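Side-chain contacts in phosphoglycerol transferase GacH (Streptococcus pyogenes MGAS5005, PDB 6DGM), which probably transfers glycerol phosphate onto the rhamnose polysaccharide of the streptococcal cell wall, using a manganese-bearing extracellular domain of the LTA-synthase and sulfatase family: residues A15-A18 against Q19-K23; D313-A316 against A317-H321; P328-A331 against L332-E335; A353-N356 against D357-N360. One frame throughout, in Å; residues are numbered along the deposited sequence.

Contact 1. Residues A15-A18 against Q19-K23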
loop_
_atom_site.group_PDB
_atom_site.type_symbol
_atom_site.label_atom_id
_atom_site.label_comp_id
_atom_site.label_asym_id
_atom_site.label_seq_id
_atom_site.Cartn_x
_atom_site.Cartn_y
_atom_site.Cartn_z
ATOM N N ALA A 15 18.199 15.851 -16.435
ATOM C CA ALA A 15 18.396 15.294 -17.773
ATOM C C ALA A 15 19.199 13.996 -17.715
ATOM O O ALA A 15 18.872 13.023 -18.408
ATOM C CB ALA A 15 19.069 16.327 -18.684
ATOM N N SER A 16 20.256 13.958 -16.893
ATOM C CA SER A 16 21.071 12.751 -16.794
ATOM C C SER A 16 20.259 11.588 -16.241
ATOM O O SER A 16 20.384 10.447 -16.709
ATOM C CB SER A 16 22.285 12.996 -15.894
ATOM O OG SER A 16 23.081 14.041 -16.416
ATOM N N ILE A 17 19.426 11.862 -15.235
ATOM C CA ILE A 17 18.591 10.821 -14.643
ATOM C C ILE A 17 17.587 10.323 -15.663
ATOM O O ILE A 17 17.380 9.112 -15.813
ATOM C CB ILE A 17 17.889 11.354 -13.380
ATOM C CG1 ILE A 17 18.914 11.704 -12.309
ATOM C CG2 ILE A 17 16.876 10.345 -12.850
ATOM C CD1 ILE A 17 18.342 12.581 -11.201
ATOM N N ALA A 18 16.961 11.245 -16.394
ATOM C CA ALA A 18 15.956 10.847 -17.370
ATOM C C ALA A 18 16.563 9.970 -18.459
ATOM O O ALA A 18 15.960 8.969 -18.862
ATOM C CB ALA A 18 15.305 12.085 -17.983
ATOM N N GLN A 19 17.754 10.324 -18.954
ATOM C CA GLN A 19 18.376 9.513 -19.999
ATOM C C GLN A 19 18.796 8.155 -19.446
ATOM O O GLN A 19 18.631 7.126 -20.107
ATOM C CB GLN A 19 19.562 10.253 -20.630
ATOM C CG GLN A 19 20.059 9.583 -21.907
ATOM C CD GLN A 19 20.951 10.475 -22.750
ATOM O OE1 GLN A 19 21.202 11.633 -22.406
ATOM N NE2 GLN A 19 21.435 9.939 -23.863
ATOM N N LYS A 20 19.318 8.132 -18.221
ATOM C CA LYS A 20 19.742 6.878 -17.604
ATOM C C LYS A 20 18.579 5.897 -17.463
ATOM O O LYS A 20 18.705 4.712 -17.795
ATOM C CB LYS A 20 20.346 7.177 -16.229
ATOM C CG LYS A 20 20.812 5.955 -15.475
ATOM C CD LYS A 20 21.406 6.334 -14.132
ATOM C CE LYS A 20 21.799 5.101 -13.343
ATOM N NZ LYS A 20 22.422 5.467 -12.042
ATOM N N TYR A 21 17.433 6.365 -16.979
ATOM C CA TYR A 21 16.306 5.448 -16.762
ATOM C C TYR A 21 15.508 5.199 -18.030
ATOM O O TYR A 21 14.795 4.189 -18.106
ATOM C CB TYR A 21 15.493 5.895 -15.544
ATOM C CG TYR A 21 16.320 5.654 -14.312
ATOM C CD1 TYR A 21 16.503 4.371 -13.828
ATOM C CD2 TYR A 21 17.002 6.693 -13.692
ATOM C CE1 TYR A 21 17.304 4.128 -12.734
ATOM C CE2 TYR A 21 17.814 6.458 -12.598
ATOM C CZ TYR A 21 17.955 5.170 -12.124
ATOM O OH TYR A 21 18.756 4.914 -11.037
ATOM N N GLN A 22 15.657 6.044 -19.051
ATOM C CA GLN A 22 15.101 5.708 -20.353
ATOM C C GLN A 22 15.756 4.439 -20.886
ATOM O O GLN A 22 15.079 3.522 -21.365
ATOM C CB GLN A 22 15.287 6.868 -21.326
ATOM C CG GLN A 22 14.484 6.720 -22.617
ATOM C CD GLN A 22 12.982 6.822 -22.380
ATOM O OE1 GLN A 22 12.496 7.820 -21.836
ATOM N NE2 GLN A 22 12.243 5.782 -22.772
ATOM N N LYS A 23 17.088 4.364 -20.794
ATOM C CA LYS A 23 17.779 3.184 -21.291
ATOM C C LYS A 23 17.484 1.968 -20.417
ATOM O O LYS A 23 17.312 0.855 -20.933
ATOM C CB LYS A 23 19.281 3.428 -21.371
ATOM C CG LYS A 23 19.998 2.282 -22.051
ATOM C CD LYS A 23 21.418 2.634 -22.444
ATOM C CE LYS A 23 22.063 1.485 -23.212
ATOM N NZ LYS A 23 23.453 1.815 -23.654
HETATM O O HOH W 1 13.169 9.492 -19.789
#

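Contact 2. Residues D313-A316 against A317-H321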
loop_
_atom_site.group_PDB
_atom_site.type_symbol
_atom_site.label_atom_id
_atom_site.label_comp_id
_atom_site.label_asym_id
_atom_site.label_seq_id
_atom_site.Cartn_x
_atom_site.Cartn_y
_atom_site.Cartn_z
ATOM N N ASP A 313 7.213 1.002 -2.456
ATOM C CA ASP A 313 7.746 0.037 -3.395
ATOM C C ASP A 313 6.675 -0.807 -4.078
ATOM O O ASP A 313 7.009 -1.591 -4.963
ATOM C CB ASP A 313 8.678 -0.949 -2.667
ATOM C CG ASP A 313 9.972 -0.327 -2.187
ATOM O OD1 ASP A 313 10.542 0.534 -2.897
ATOM O OD2 ASP A 313 10.415 -0.718 -1.079
ATOM N N PHE A 314 5.402 -0.696 -3.662
ATOM C CA PHE A 314 4.414 -1.661 -4.126
ATOM C C PHE A 314 4.230 -1.611 -5.638
ATOM O O PHE A 314 4.091 -2.658 -6.273
ATOM C CB PHE A 314 3.071 -1.458 -3.436
ATOM C CG PHE A 314 3.019 -1.980 -2.014
ATOM C CD1 PHE A 314 3.786 -3.054 -1.593
ATOM C CD2 PHE A 314 2.185 -1.386 -1.103
ATOM C CE1 PHE A 314 3.711 -3.504 -0.270
ATOM C CE2 PHE A 314 2.107 -1.828 0.208
ATOM C CZ PHE A 314 2.852 -2.886 0.619
ATOM N N THR A 315 4.214 -0.415 -6.235
ATOM C CA THR A 315 3.958 -0.339 -7.672
ATOM C C THR A 315 5.075 -1.003 -8.472
ATOM O O THR A 315 4.812 -1.769 -9.397
ATOM C CB THR A 315 3.734 1.101 -8.129
ATOM O OG1 THR A 315 2.648 1.653 -7.396
ATOM C CG2 THR A 315 3.368 1.151 -9.635
ATOM N N ALA A 316 6.329 -0.734 -8.133
ATOM C CA ALA A 316 7.410 -1.430 -8.822
ATOM C C ALA A 316 7.291 -2.936 -8.634
ATOM O O ALA A 316 7.522 -3.715 -9.569
ATOM C CB ALA A 316 8.760 -0.932 -8.328
ATOM N N ALA A 317 6.928 -3.365 -7.426
ATOM C CA ALA A 317 6.772 -4.791 -7.189
ATOM C C ALA A 317 5.601 -5.359 -7.969
ATOM O O ALA A 317 5.645 -6.518 -8.397
ATOM C CB ALA A 317 6.614 -5.063 -5.702
ATOM N N LEU A 318 4.555 -4.555 -8.167
ATOM C CA LEU A 318 3.401 -4.992 -8.947
ATOM C C LEU A 318 3.776 -5.187 -10.408
ATOM O O LEU A 318 3.378 -6.174 -11.041
ATOM C CB LEU A 318 2.274 -3.960 -8.812
ATOM C CG LEU A 318 1.121 -4.049 -9.814
ATOM C CD1 LEU A 318 0.228 -5.221 -9.433
ATOM C CD2 LEU A 318 0.328 -2.766 -9.887
ATOM N N PHE A 319 4.515 -4.233 -10.974
ATOM C CA PHE A 319 4.981 -4.403 -12.346
ATOM C C PHE A 319 5.825 -5.663 -12.482
ATOM O O PHE A 319 5.688 -6.411 -13.458
ATOM C CB PHE A 319 5.792 -3.186 -12.790
ATOM C CG PHE A 319 4.958 -2.035 -13.305
ATOM C CD1 PHE A 319 4.302 -1.182 -12.435
ATOM C CD2 PHE A 319 4.854 -1.795 -14.664
ATOM C CE1 PHE A 319 3.549 -0.114 -12.920
ATOM C CE2 PHE A 319 4.100 -0.750 -15.150
ATOM C CZ PHE A 319 3.444 0.093 -14.288
ATOM N N GLU A 320 6.718 -5.912 -11.520
ATOM C CA GLU A 320 7.555 -7.105 -11.605
ATOM C C GLU A 320 6.712 -8.370 -11.489
ATOM O O GLU A 320 6.897 -9.330 -12.253
ATOM C CB GLU A 320 8.622 -7.079 -10.516
ATOM C CG GLU A 320 9.592 -8.233 -10.619
ATOM C CD GLU A 320 10.466 -8.368 -9.404
ATOM O OE1 GLU A 320 9.949 -8.211 -8.264
ATOM O OE2 GLU A 320 11.665 -8.630 -9.586
ATOM N N HIS A 321 5.790 -8.399 -10.524
ATOM C CA HIS A 321 4.995 -9.603 -10.294
ATOM C C HIS A 321 4.165 -9.952 -11.521
ATOM O O HIS A 321 4.055 -11.125 -11.893
ATOM C CB HIS A 321 4.094 -9.427 -9.059
ATOM C CG HIS A 321 3.276 -10.633 -8.748
ATOM N ND1 HIS A 321 3.798 -11.733 -8.103
ATOM C CD2 HIS A 321 1.990 -10.938 -9.038
ATOM C CE1 HIS A 321 2.865 -12.667 -8.007
ATOM N NE2 HIS A 321 1.756 -12.206 -8.559
#

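Contact 3. Residues P328-A331 against L332-E335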
loop_
_atom_site.group_PDB
_atom_site.type_symbol
_atom_site.label_atom_id
_atom_site.label_comp_id
_atom_site.label_asym_id
_atom_site.label_seq_id
_atom_site.Cartn_x
_atom_site.Cartn_y
_atom_site.Cartn_z
ATOM N N PRO A 328 10.368 4.794 -17.620
ATOM C CA PRO A 328 11.628 5.155 -16.952
ATOM C C PRO A 328 11.454 5.404 -15.464
ATOM O O PRO A 328 12.275 4.945 -14.658
ATOM C CB PRO A 328 12.062 6.410 -17.715
ATOM C CG PRO A 328 11.488 6.202 -19.134
ATOM C CD PRO A 328 10.140 5.575 -18.855
ATOM N N TYR A 329 10.388 6.111 -15.076
ATOM C CA TYR A 329 10.075 6.300 -13.659
ATOM C C TYR A 329 10.002 4.965 -12.918
ATOM O O TYR A 329 10.632 4.793 -11.877
ATOM C CB TYR A 329 8.748 7.064 -13.539
ATOM C CG TYR A 329 8.290 7.414 -12.123
ATOM C CD1 TYR A 329 9.140 8.059 -11.232
ATOM C CD2 TYR A 329 6.990 7.143 -11.702
ATOM C CE1 TYR A 329 8.714 8.391 -9.948
ATOM C CE2 TYR A 329 6.548 7.482 -10.423
ATOM C CZ TYR A 329 7.413 8.103 -9.558
ATOM O OH TYR A 329 6.983 8.454 -8.299
ATOM N N TYR A 330 9.247 3.995 -13.450
ATOM C CA TYR A 330 9.138 2.701 -12.768
ATOM C C TYR A 330 10.392 1.843 -12.906
ATOM O O TYR A 330 10.603 0.957 -12.067
ATOM C CB TYR A 330 7.842 1.956 -13.157
ATOM C CG TYR A 330 6.623 2.651 -12.565
ATOM C CD1 TYR A 330 6.509 2.845 -11.198
ATOM C CD2 TYR A 330 5.622 3.137 -13.373
ATOM C CE1 TYR A 330 5.418 3.516 -10.657
ATOM C CE2 TYR A 330 4.535 3.783 -12.854
ATOM C CZ TYR A 330 4.435 3.979 -11.502
ATOM O OH TYR A 330 3.334 4.639 -11.016
ATOM N N ALA A 331 11.251 2.113 -13.901
ATOM C CA ALA A 331 12.577 1.502 -13.926
ATOM C C ALA A 331 13.416 1.985 -12.741
ATOM O O ALA A 331 14.040 1.183 -12.037
ATOM C CB ALA A 331 13.285 1.813 -15.253
ATOM N N LEU A 332 13.447 3.298 -12.508
ATOM C CA LEU A 332 14.095 3.827 -11.310
ATOM C C LEU A 332 13.512 3.199 -10.053
ATOM O O LEU A 332 14.246 2.774 -9.156
ATOM C CB LEU A 332 13.938 5.344 -11.259
ATOM C CG LEU A 332 14.249 6.054 -9.939
ATOM C CD1 LEU A 332 15.678 5.830 -9.507
ATOM C CD2 LEU A 332 13.956 7.531 -10.094
ATOM N N LEU A 333 12.184 3.132 -9.971
ATOM C CA LEU A 333 11.553 2.580 -8.776
ATOM C C LEU A 333 11.818 1.085 -8.639
ATOM O O LEU A 333 11.808 0.562 -7.522
ATOM C CB LEU A 333 10.060 2.895 -8.771
ATOM C CG LEU A 333 9.748 4.391 -8.662
ATOM C CD1 LEU A 333 8.303 4.673 -9.002
ATOM C CD2 LEU A 333 10.076 4.884 -7.262
ATOM N N THR A 334 12.067 0.387 -9.753
ATOM C CA THR A 334 12.491 -1.010 -9.668
ATOM C C THR A 334 13.897 -1.120 -9.095
ATOM O O THR A 334 14.166 -2.008 -8.276
ATOM C CB THR A 334 12.405 -1.660 -11.048
ATOM O OG1 THR A 334 11.046 -1.599 -11.494
ATOM C CG2 THR A 334 12.839 -3.120 -11.002
ATOM N N GLU A 335 14.797 -0.215 -9.503
ATOM C CA GLU A 335 16.126 -0.154 -8.892
ATOM C C GLU A 335 16.033 0.135 -7.397
ATOM O O GLU A 335 16.768 -0.455 -6.596
ATOM C CB GLU A 335 16.969 0.908 -9.592
ATOM C CG GLU A 335 17.418 0.487 -10.973
ATOM C CD GLU A 335 18.550 -0.526 -10.916
ATOM O OE1 GLU A 335 19.706 -0.117 -10.678
ATOM O OE2 GLU A 335 18.275 -1.728 -11.095
#

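Contact 4. Residues A353-N356 against D357-N360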
loop_
_atom_site.group_PDB
_atom_site.type_symbol
_atom_site.label_atom_id
_atom_site.label_comp_id
_atom_site.label_asym_id
_atom_site.label_seq_id
_atom_site.Cartn_x
_atom_site.Cartn_y
_atom_site.Cartn_z
ATOM N N ALA A 353 23.462 6.231 -3.959
ATOM C CA ALA A 353 23.502 6.686 -5.342
ATOM C C ALA A 353 22.121 6.615 -5.969
ATOM O O ALA A 353 21.656 7.580 -6.584
ATOM C CB ALA A 353 24.502 5.850 -6.150
ATOM N N ILE A 354 21.432 5.487 -5.785
ATOM C CA ILE A 354 20.090 5.336 -6.326
ATOM C C ILE A 354 19.122 6.290 -5.627
ATOM O O ILE A 354 18.234 6.870 -6.264
ATOM C CB ILE A 354 19.660 3.861 -6.240
ATOM C CG1 ILE A 354 20.560 2.984 -7.121
ATOM C CG2 ILE A 354 18.181 3.702 -6.621
ATOM C CD1 ILE A 354 20.369 1.498 -6.882
ATOM N N GLN A 355 19.277 6.473 -4.311
ATOM C CA GLN A 355 18.419 7.410 -3.598
ATOM C C GLN A 355 18.632 8.835 -4.081
ATOM O O GLN A 355 17.681 9.623 -4.095
ATOM C CB GLN A 355 18.646 7.296 -2.084
ATOM C CG GLN A 355 17.960 6.101 -1.468
ATOM C CD GLN A 355 16.430 6.203 -1.496
ATOM O OE1 GLN A 355 15.853 7.298 -1.525
ATOM N NE2 GLN A 355 15.771 5.050 -1.498
ATOM N N ASN A 356 19.861 9.184 -4.494
ATOM C CA ASN A 356 20.076 10.516 -5.041
ATOM C C ASN A 356 19.293 10.691 -6.334
ATOM O O ASN A 356 18.706 11.753 -6.570
ATOM C CB ASN A 356 21.554 10.808 -5.244
ATOM C CG ASN A 356 21.779 12.186 -5.814
ATOM O OD1 ASN A 356 21.938 12.340 -7.015
ATOM N ND2 ASN A 356 21.779 13.197 -4.952
ATOM N N ASP A 357 19.273 9.658 -7.187
ATOM C CA ASP A 357 18.418 9.703 -8.369
ATOM C C ASP A 357 16.968 9.941 -7.959
ATOM O O ASP A 357 16.284 10.819 -8.501
ATOM C CB ASP A 357 18.500 8.389 -9.150
ATOM C CG ASP A 357 19.845 8.160 -9.813
ATOM O OD1 ASP A 357 20.604 9.127 -10.012
ATOM O OD2 ASP A 357 20.138 6.992 -10.141
ATOM N N LEU A 358 16.477 9.145 -7.001
ATOM C CA LEU A 358 15.088 9.259 -6.567
ATOM C C LEU A 358 14.790 10.617 -5.951
ATOM O O LEU A 358 13.754 11.221 -6.255
ATOM C CB LEU A 358 14.760 8.127 -5.596
ATOM C CG LEU A 358 13.349 8.166 -5.021
ATOM C CD1 LEU A 358 12.313 8.048 -6.119
ATOM C CD2 LEU A 358 13.151 7.062 -3.982
ATOM N N LYS A 359 15.678 11.117 -5.080
ATOM C CA LYS A 359 15.407 12.383 -4.402
ATOM C C LYS A 359 15.301 13.534 -5.397
ATOM O O LYS A 359 14.466 14.430 -5.236
ATOM C CB LYS A 359 16.489 12.670 -3.364
ATOM C CG LYS A 359 16.435 11.772 -2.133
ATOM C CD LYS A 359 17.664 11.900 -1.254
ATOM C CE LYS A 359 17.553 10.965 -0.061
ATOM N NZ LYS A 359 18.767 10.956 0.784
ATOM N N ASN A 360 16.135 13.530 -6.435
ATOM C CA ASN A 360 16.044 14.586 -7.439
ATOM C C ASN A 360 14.705 14.543 -8.167
ATOM O O ASN A 360 14.081 15.590 -8.394
ATOM C CB ASN A 360 17.224 14.517 -8.404
ATOM C CG ASN A 360 18.435 15.265 -7.884
ATOM O OD1 ASN A 360 18.417 16.491 -7.788
ATOM N ND2 ASN A 360 19.481 14.535 -7.510
HETATM O O HOH W 2 21.363 11.657 -9.519
#

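Contact 1. Residues A15-A18 against Q19-K23
On helix 11-29, the N-terminal helix of the GacH catalytic-domain fragment, Ile17 and Tyr21 meet one turn apart on the buried side. The methyl CG2 of Ile17 lies 3.7 Å from CD2 of the Tyr21 ring, with CE2 a little farther off. In Ile17, chi1 of -64° sets CG1 beside the backbone N and puts CG2 anti to it, on the side of the following turn, where the ring of Tyr21 passes it at a slant. The same ring carbon, Tyr21 CD2, comes within 3.2 Å of the carbonyl O of Ile17, which sits at the ring's edge near its plane. Ile17 O also accepts the regular helical bond from Tyr21 N at 3.0 Å, and it is thus flanked by both the amide and the ring of one residue.

This face is where the N-terminal helix packs on two helices from the far end of the chain: Tyr21 rests on Pro328 and Leu332, while Ile17 touches Asn360 and Ile361. A quarter-turn round, Ala18 and Gln22 share a water. It donates to Ala18 O at 3.0 Å and to Gln22 OE1 at 2.7 Å, while Ala18 O also takes the backbone bond from Gln22 N. The Gln22 chain bends at chi2 (68°), bringing OE1 back toward that water, and OE1 is hydrogen-bonded to Thr377 as well.

Contact 2. Residues D313-A316 against A317-H321
Thr315 and Phe319 run alongside each other on helix 314-321, and their side chains make the closest side-chain contact between D313-A316 and A317-H321. This short buried helix belongs to the alkaline-phosphatase-like sulfatase fold and packs against strands 263-269 and 290-297 of the mixed central sheet. The methyl CG2 of Thr315 reaches CE1 of Phe319 at 3.5 Å and CD1 at 3.8 Å, so it sits by one flank of the ring. In Thr315, chi1 of -58° sets OG1 beside the amide nitrogen, where it bonds to the hydroxyl of Tyr43, and leaves CG2 anti to that nitrogen, next to the ring. The backbone O of Thr315 lies in the plane of the Phe319 ring, at its edge, 3.1 Å from CD1, and accepts the helical bond from Phe319 N at 2.9 Å along a nearly straight N-H line of 168°.

In the next shell, Phe319 stacks on the ring of Tyr330 from helix 328-339, and Thr315 touches the same tyrosine. On the sheet side, Phe314 meets the rings of Tyr268 and Tyr293, and Leu318 packs on Thr264. Glu320, hydrogen-bonded through OE1 to His306, has its side chain about 7 Å from that of Asp323, a calcium ligand. Ala317 touches Ile295 of strand 290-297, and Ala317 CB stands 3.5 Å from Phe314 O and 3.6 Å from Asp313 O.

Contact 3. Residues P328-A331 against L332-E335
Successive i to i+4 bonds run through the first turns of helix 328-339, Leu332 N to Pro328 O and Leu333 N to Tyr329 O, both at 3.0 Å. Across them the methyl CD1 of Leu333 sits over the Tyr329 ring in a CH-pi contact: it stands 3.6 Å from the ring centroid and 14° off its normal, squarely over the face. Leu333 CD1 is also 3.4 Å from Tyr330 CD1 and touches CE1 of that ring, while Tyr329 CD2 lies over the centre of the Tyr330 ring. Tyr329 reaches the methyl because its CG is anti to the backbone N (chi1 -177°), whereas Tyr330 takes the other branch, its CG beside the nitrogen.

Helix 328-339 is touched by the N-terminal helix 11-29 and by helices 314-321 and 349-365; Leu333 packs on Leu358 of the last. Thr334 adds a second grip on the backbone. Its OG1 donates to Tyr330 O at 2.7 Å, and its own N donates to the same oxygen at 2.8 Å from the opposite face of the carbonyl plane. The hydroxyl of Tyr329 goes elsewhere, to the carbonyl O of Thr98.

Contact 4. Residues A353-N356 against D357-N360
Asn360 folds back along helix 349-365 onto Asn356, one turn earlier. Its CB lies 3.6 Å from Asn356 O, CG comes next at 3.8 Å, and the tip ND2 closes to 3.0 Å, where it donates a hydrogen bond to that oxygen. The bond is bent, 141° at the hydrogen, and ND2 approaches from above the carbonyl plane. Asn360 N reaches the same oxygen at 3.1 Å from the other face, which makes Asn356 O the acceptor of two bonds from a single residue. Torsion chi1 of -86° swings the amide toward the preceding turn. The two side-chain amides cross with their planes 76° apart, and both are tied to Asn8: ND2 of Asn360 meets Asn8 OD1, while OD1 of Asn356 meets Asn8 ND2.

OD1 of Asn356 also takes a hydrogen from a water at 2.7 Å, and the water gives its other to OD1 of Asp357, so it links the two neighbouring side chains. On another side of the helix, Gln355 keeps company with Leu358, OE1 of Gln355 being 3.7 Å from the methyl CD2 of Leu358; the amide is held by Ala340 O and Asn104. Lys359 lies over Gln355 O with its aliphatic part.

Helix 349-365 packs on two others: Asn360 and Asp357 lie against Ile17 of helix 11-29, where the other Asp357 oxygen, OD2, is hydrogen-bonded to Tyr21 OH, and Ile354 and Gln355 rest on Val336 of helix 328-339.

From the N terminus, contact 1 comes first, on helix 11-29; contacts 2, 3 and 4 follow in order on helices 314-321, 328-339 and 349-365. All four are local turns of helix, so none closes a long loop and none nests in or crosses another. The long-range ties lie between them. Contact 3 touches all three others, with centres about 10 to 11 Å away, while contact 2 touches neither contact 1 nor contact 4. Contacts 1 and 4 meet through a polar tie and the packing of Ile17 on Asn360. The result is that the N-terminal helix and the C-terminal helices pack together, and contact 2 joins them to the central sheet.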